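Local coordinates for protein redox-sensing transcriptional repressor Rex (Thermoanaerobacter ethanolicus, PDB 3WG9) that probably represses transcription in response to the cellular NADH/NAD(+) balance, binding DNA as a homodimer and the dinucleotide through a Rossmann domain, at residues G93-G96 with Q97-N101; M133-E136 with T137-D140; L152-K156 with D157-Y161. One frame throughout, in Å; residues are numbered along the deposited sequence.

Contact 1. Residues G93-G96 with Q97-N101; sequences GNLG and QAIAN
Q97 lays its side chain back over the carbonyl of G93, while L95 and I99, one turn apart, extend alongside each other from the same face of the helix. With CG anti to the carbonyl carbon (chi1 -59°) and the chain extended beyond it, Q97 is carried toward the start of helix 94-102. Its CG rests 3.3 Å from G93 O, and its amide nitrogen NE2 donates to the backbone oxygen of A92. A leucine in place of Q97 would probably leave the A92 carbonyl without its amide partner and the first turn less firmly tied to the residues before it. On the L95 side of the helix, CD1 of that residue lies 4.1 Å from CG1 of I99, and both side chains touch F177, a residue of the NADH site. The backbone beneath is regular: Q97 N bonds to G93 O at 3.0 Å, nearly straight, and A100 N to G96 O at 2.8 Å. G93, the N-cap residue, and G96 fit the GxGxxG pattern of a Rossmann fold, consistent with the NAD(+) site predicted there. N94 turns outward to hydrogen-bond N94 of the second subunit. N94 and L95 contact NAD(+) and NADH in structures of this protein, and the same two residues meet N94, Q97 and A98 of the second subunit, so the turn lies where nucleotide and dimer partner come together.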
loop_
_atom_site.group_PDB
_atom_site.type_symbol
_atom_site.label_atom_id
_atom_site.label_comp_id
_atom_site.label_asym_id
_atom_site.label_seq_id
_atom_site.Cartn_x
_atom_site.Cartn_y
_atom_site.Cartn_z
ATOM N N GLY B 93 12.986 -6.163 13.181
ATOM C CA GLY B 93 11.763 -6.042 14.018
ATOM C C GLY B 93 10.507 -6.611 13.394
ATOM O O GLY B 93 10.546 -7.285 12.354
ATOM N N ASN B 94 9.366 -6.345 14.038
ATOM C CA ASN B 94 8.099 -6.917 13.590
ATOM C C ASN B 94 7.796 -6.631 12.111
ATOM O O ASN B 94 7.430 -7.533 11.379
ATOM C CB ASN B 94 6.968 -6.349 14.472
ATOM C CG ASN B 94 7.168 -6.733 15.943
ATOM O OD1 ASN B 94 7.243 -5.873 16.798
ATOM N ND2 ASN B 94 7.278 -8.032 16.215
ATOM N N LEU B 95 7.946 -5.380 11.700
ATOM C CA LEU B 95 7.691 -4.988 10.303
ATOM C C LEU B 95 8.551 -5.833 9.350
ATOM O O LEU B 95 8.008 -6.485 8.458
ATOM C CB LEU B 95 7.936 -3.484 10.128
ATOM C CG LEU B 95 7.648 -2.993 8.676
ATOM C CD1 LEU B 95 6.219 -3.339 8.249
ATOM C CD2 LEU B 95 7.911 -1.464 8.575
ATOM N N GLY B 96 9.879 -5.888 9.572
ATOM C CA GLY B 96 10.761 -6.655 8.677
ATOM C C GLY B 96 10.393 -8.130 8.623
ATOM O O GLY B 96 10.380 -8.741 7.551
ATOM N N GLN B 97 10.081 -8.732 9.779
ATOM C CA GLN B 97 9.634 -10.130 9.772
ATOM C C GLN B 97 8.324 -10.290 9.014
ATOM O O GLN B 97 8.125 -11.293 8.304
ATOM C CB GLN B 97 9.497 -10.646 11.227
ATOM C CG GLN B 97 10.863 -10.542 11.973
ATOM C CD GLN B 97 10.791 -11.078 13.399
ATOM O OE1 GLN B 97 10.271 -12.167 13.592
ATOM N NE2 GLN B 97 11.189 -10.277 14.392
ATOM N N ALA B 98 7.423 -9.318 9.133
ATOM C CA ALA B 98 6.106 -9.480 8.443
ATOM C C ALA B 98 6.325 -9.385 6.943
ATOM O O ALA B 98 5.640 -10.048 6.132
ATOM C CB ALA B 98 5.129 -8.378 8.871
ATOM N N ILE B 99 7.209 -8.454 6.558
ATOM C CA ILE B 99 7.493 -8.324 5.123
ATOM C C ILE B 99 8.264 -9.539 4.626
ATOM O O ILE B 99 8.005 -10.048 3.524
ATOM C CB ILE B 99 8.195 -7.004 4.780
ATOM C CG1 ILE B 99 7.296 -5.842 5.178
ATOM C CG2 ILE B 99 8.525 -6.941 3.224
ATOM C CD1 ILE B 99 5.820 -5.960 4.691
ATOM N N ALA B 100 9.177 -10.064 5.447
ATOM C CA ALA B 100 9.837 -11.298 5.101
ATOM C C ALA B 100 8.800 -12.410 4.873
ATOM O O ALA B 100 8.864 -13.117 3.861
ATOM C CB ALA B 100 10.863 -11.689 6.179
ATOM N N ASN B 101 7.816 -12.534 5.766
ATOM C CA ASN B 101 6.701 -13.498 5.596
ATOM C C ASN B 101 5.876 -13.208 4.320
ATOM O O ASN B 101 5.543 -14.114 3.567
ATOM C CB ASN B 101 5.759 -13.529 6.839
ATOM C CG ASN B 101 6.476 -13.880 8.175
ATOM O OD1 ASN B 101 5.959 -13.568 9.293
ATOM N ND2 ASN B 101 7.626 -14.558 8.080
#

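Contact 2. Residues M133-E136 with T137-D140; sequences MDVE and TVED
One carbonyl oxygen, D134 O, receives two bonds from the same residue: T137 gives it both its hydroxyl and its backbone N-H. The hydroxyl bond, OG1 to D134 O, is 2.7 Å long and arrives nearly along the C=O axis, whereas T137 N, 2.8 Å from D134 O, comes from above the carbonyl plane, 46° out of it. With chi1 at 61° the hydroxyl of T137 sits on the side of its own backbone that faces the strand end, where it can reach D134 O. D134 ties the turn a second time with its own side chain. OD1 accepts from E136 N at 2.8 Å, forming an Asx turn in which the N-H points at the carboxylate from well above its plane. The next bond, V138 N to V135 O at 3.1 Å, also reaches its carbonyl from above, as the short 3-10 segment leads into helix 138-144. Beside it V138 CG1 lies against V135 O at 3.2 Å and, more loosely, near V135 CG2. A water accepts from D140 N and donates to E136 O, bridging a pair four residues apart. E136, a zinc ligand in a structure of this protein though no zinc is bound to this chain, forms a salt bridge with R165, which E139 shares. Thus the turn joins edge strand 132-134 to helix 138-144: M133 and V135 bond to the backbone of strand 110-117, V135 and V138 pack on F116 of that strand and I90 of strand 85-90, and both glutamates reach across to helix 159-168.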
loop_
_atom_site.group_PDB
_atom_site.type_symbol
_atom_site.label_atom_id
_atom_site.label_comp_id
_atom_site.label_asym_id
_atom_site.label_seq_id
_atom_site.Cartn_x
_atom_site.Cartn_y
_atom_site.Cartn_z
ATOM N N MET B 133 21.937 -10.507 9.737
ATOM C CA MET B 133 23.372 -10.154 9.764
ATOM C C MET B 133 23.531 -8.699 10.182
ATOM O O MET B 133 22.579 -7.935 10.068
ATOM C CB MET B 133 23.985 -10.353 8.382
ATOM C CG MET B 133 24.074 -11.802 7.956
ATOM S SD MET B 133 24.394 -11.944 6.178
ATOM C CE MET B 133 24.430 -13.719 5.985
ATOM N N ASP B 134 24.720 -8.305 10.669
ATOM C CA ASP B 134 25.040 -6.910 11.005
ATOM C C ASP B 134 24.944 -6.047 9.743
ATOM O O ASP B 134 25.565 -6.346 8.733
ATOM C CB ASP B 134 26.475 -6.825 11.567
ATOM C CG ASP B 134 26.898 -5.428 12.023
ATOM O OD1 ASP B 134 26.168 -4.414 11.923
ATOM O OD2 ASP B 134 28.041 -5.351 12.536
ATOM N N VAL B 135 24.106 -5.021 9.830
ATOM C CA VAL B 135 23.921 -4.001 8.820
ATOM C C VAL B 135 25.286 -3.380 8.440
ATOM O O VAL B 135 25.436 -2.879 7.353
ATOM C CB VAL B 135 22.889 -2.947 9.294
ATOM C CG1 VAL B 135 23.529 -1.926 10.233
ATOM C CG2 VAL B 135 22.252 -2.186 8.055
ATOM N N GLU B 136 26.297 -3.400 9.316
ATOM C CA GLU B 136 27.622 -2.877 8.866
ATOM C C GLU B 136 28.217 -3.739 7.726
ATOM O O GLU B 136 29.150 -3.310 7.055
ATOM C CB GLU B 136 28.640 -2.751 10.029
ATOM C CG GLU B 136 28.435 -1.475 10.910
ATOM C CD GLU B 136 28.382 -0.148 10.130
ATOM O OE1 GLU B 136 27.335 0.515 10.235
ATOM O OE2 GLU B 136 29.333 0.228 9.406
ATOM N N THR B 137 27.723 -4.962 7.499
ATOM C CA THR B 137 28.254 -5.768 6.379
ATOM C C THR B 137 27.421 -5.648 5.094
ATOM O O THR B 137 27.659 -6.366 4.124
ATOM C CB THR B 137 28.313 -7.249 6.704
ATOM O OG1 THR B 137 26.985 -7.735 6.974
ATOM C CG2 THR B 137 29.191 -7.445 7.952
ATOM N N VAL B 138 26.404 -4.791 5.108
ATOM C CA VAL B 138 25.434 -4.893 4.013
ATOM C C VAL B 138 26.035 -4.466 2.653
ATOM O O VAL B 138 25.658 -4.979 1.608
ATOM C CB VAL B 138 24.113 -4.122 4.364
ATOM C CG1 VAL B 138 24.385 -2.572 4.335
ATOM C CG2 VAL B 138 22.994 -4.525 3.401
ATOM N N GLU B 139 26.944 -3.507 2.646
ATOM C CA GLU B 139 27.456 -3.031 1.367
ATOM C C GLU B 139 28.226 -4.124 0.638
ATOM O O GLU B 139 28.062 -4.348 -0.558
ATOM C CB GLU B 139 28.341 -1.804 1.591
ATOM C CG GLU B 139 27.492 -0.600 1.956
ATOM C CD GLU B 139 28.348 0.556 2.385
ATOM O OE1 GLU B 139 29.143 1.037 1.549
ATOM O OE2 GLU B 139 28.215 0.990 3.539
ATOM N N ASP B 140 29.077 -4.804 1.398
ATOM C CA ASP B 140 29.795 -5.935 0.842
ATOM C C ASP B 140 28.812 -7.024 0.358
ATOM O O ASP B 140 28.963 -7.590 -0.712
ATOM C CB ASP B 140 30.747 -6.502 1.895
ATOM C CG ASP B 140 31.543 -7.696 1.355
ATOM O OD1 ASP B 140 32.578 -7.481 0.683
ATOM O OD2 ASP B 140 31.108 -8.851 1.596
HETATM O O HOH W 1 29.964 -3.677 4.030
#

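Contact 3. Residues L152-K156 with D157-Y161; sequences LCIPK and DNAQY
The loop from strand 149-152 into helix 159-168 lies at the C-terminal edge of the parallel Rossmann sheet, and here I154 and A159 meet across it. CD1 of I154 approaches the first turn of the helix, 4.0 Å from A159 CA and 4.3 Å from A159 CB. A chi1 of 35° and a nearly extended chi2 send CD1 toward the helix start. The methyl of A159 also faces the loop backbone, lying 3.6 Å from K156 O and 3.8 Å from P155 O. Deeper in, L152 CD1 comes within 4.4 Å of A159 O, and the buried L152 side chain also packs on I90, I174 and L166.

In a Rossmann fold the loops at this edge of the sheet line the dinucleotide site, and I154 does so here: it contacts NAD(+) and NADH in structures of this protein, and it touches T162, another NADH-binding residue, as well as the glycine-rich turn that follows strand 85-90. The polar part of the contact centres on the carbonyl of K156. A159 N donates to K156 O over 3.2 Å, the N-H nearly straight at 165° but the donor well above the carbonyl plane. A water gives a second bond to K156 O and accepts from Q160 N at 2.7 Å, so the oxygen is joined to two successive amides of the first helical turn, one directly and one through solvent. At the outer bend D157 bears on P155, OD2 being 3.7 Å from P155 CB. N158 occupies the N-cap position without a capping bond from its side chain; its carbonyl instead accepts from the hydroxyl of T162, one turn along helix 159-168.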
loop_
_atom_site.group_PDB
_atom_site.type_symbol
_atom_site.label_atom_id
_atom_site.label_comp_id
_atom_site.label_asym_id
_atom_site.label_seq_id
_atom_site.Cartn_x
_atom_site.Cartn_y
_atom_site.Cartn_z
ATOM N N LEU B 152 13.274 -1.344 3.112
ATOM C CA LEU B 152 13.624 -0.617 4.314
ATOM C C LEU B 152 12.514 -0.750 5.333
ATOM O O LEU B 152 11.371 -0.310 5.060
ATOM C CB LEU B 152 13.912 0.886 4.071
ATOM C CG LEU B 152 15.040 1.342 3.144
ATOM C CD1 LEU B 152 15.036 2.896 3.123
ATOM C CD2 LEU B 152 16.411 0.826 3.605
ATOM N N CYS B 153 12.815 -1.418 6.451
ATOM C CA CYS B 153 11.816 -1.642 7.532
ATOM C C CYS B 153 12.430 -1.193 8.868
ATOM O O CYS B 153 12.334 -1.867 9.895
ATOM C CB CYS B 153 11.549 -3.144 7.583
ATOM S SG CYS B 153 10.691 -3.755 6.095
ATOM N N ILE B 154 13.224 -0.144 8.825
ATOM C CA ILE B 154 13.892 0.334 10.038
ATOM C C ILE B 154 13.257 1.613 10.546
ATOM O O ILE B 154 12.425 2.210 9.851
ATOM C CB ILE B 154 15.350 0.641 9.742
ATOM C CG1 ILE B 154 15.527 1.212 8.330
ATOM C CG2 ILE B 154 16.191 -0.613 9.942
ATOM C CD1 ILE B 154 16.853 1.879 8.243
ATOM N N PRO B 155 13.654 2.082 11.748
ATOM C CA PRO B 155 13.070 3.356 12.188
ATOM C C PRO B 155 13.572 4.517 11.334
ATOM O O PRO B 155 14.564 4.375 10.634
ATOM C CB PRO B 155 13.587 3.506 13.629
ATOM C CG PRO B 155 14.244 2.229 13.985
ATOM C CD PRO B 155 14.643 1.560 12.711
ATOM N N LYS B 156 12.915 5.673 11.403
ATOM C CA LYS B 156 13.358 6.859 10.631
ATOM C C LYS B 156 14.736 7.384 11.000
ATOM O O LYS B 156 15.425 8.002 10.176
ATOM C CB LYS B 156 12.345 7.977 10.812
ATOM C CG LYS B 156 10.922 7.498 10.599
ATOM C CD LYS B 156 9.957 8.625 10.890
ATOM C CE LYS B 156 10.450 9.450 12.071
ATOM N NZ LYS B 156 9.637 10.677 12.228
ATOM N N ASP B 157 15.124 7.124 12.250
ATOM C CA ASP B 157 16.448 7.441 12.788
ATOM C C ASP B 157 17.585 7.483 11.754
ATOM O O ASP B 157 17.915 8.548 11.240
ATOM C CB ASP B 157 16.803 6.480 13.934
ATOM C CG ASP B 157 16.126 6.856 15.248
ATOM O OD1 ASP B 157 16.703 7.700 15.973
ATOM O OD2 ASP B 157 15.040 6.302 15.566
ATOM N N ASN B 158 18.230 6.359 11.470
ATOM C CA ASN B 158 19.230 6.397 10.401
ATOM C C ASN B 158 18.736 5.827 9.046
ATOM O O ASN B 158 19.496 5.163 8.341
ATOM C CB ASN B 158 20.612 5.822 10.826
ATOM C CG ASN B 158 20.958 6.073 12.303
ATOM O OD1 ASN B 158 21.718 5.304 12.906
ATOM N ND2 ASN B 158 20.407 7.131 12.892
ATOM N N ALA B 159 17.497 6.137 8.656
ATOM C CA ALA B 159 16.987 5.759 7.336
ATOM C C ALA B 159 17.610 6.369 6.071
ATOM O O ALA B 159 17.878 5.630 5.124
ATOM C CB ALA B 159 15.461 5.826 7.253
ATOM N N GLN B 160 17.767 7.682 5.991
ATOM C CA GLN B 160 18.414 8.241 4.832
ATOM C C GLN B 160 19.869 7.748 4.754
ATOM O O GLN B 160 20.378 7.437 3.677
ATOM C CB GLN B 160 18.394 9.772 4.887
ATOM C CG GLN B 160 19.019 10.485 3.697
ATOM C CD GLN B 160 18.278 10.221 2.395
ATOM O OE1 GLN B 160 17.072 10.450 2.295
ATOM N NE2 GLN B 160 18.990 9.660 1.406
ATOM N N TYR B 161 20.519 7.613 5.907
ATOM C CA TYR B 161 21.894 7.141 5.894
ATOM C C TYR B 161 21.908 5.698 5.368
ATOM O O TYR B 161 22.747 5.330 4.549
ATOM C CB TYR B 161 22.504 7.241 7.300
ATOM C CG TYR B 161 23.842 6.545 7.389
ATOM C CD1 TYR B 161 24.923 6.965 6.615
ATOM C CD2 TYR B 161 23.994 5.422 8.201
ATOM C CE1 TYR B 161 26.161 6.309 6.694
ATOM C CE2 TYR B 161 25.197 4.762 8.290
ATOM C CZ TYR B 161 26.272 5.208 7.540
ATOM O OH TYR B 161 27.437 4.515 7.628
HETATM O O HOH W 2 16.893 9.365 7.866
#

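All three contacts are strand-to-helix turns or first helical turns of one Rossmann domain, met in series along the chain. Contacts 1 and 3 touch directly: G96 CA lies 3.8 Å from C153 CB and I99 CG1 4.1 Å from C153 SG, so the glycine-rich turn and the loop after strand 149-152 pack together where both contribute NAD(H)-binding residues. Contact 2 stands further out. Its nearest atoms are about 5 Å from contact 3 and about 10 Å from contact 1, with no touch to either. It probably lies close to the site, since the side chain of V135 is about 5 Å from that of T162 and about 6 Å from that of D117, both NADH-binding residues.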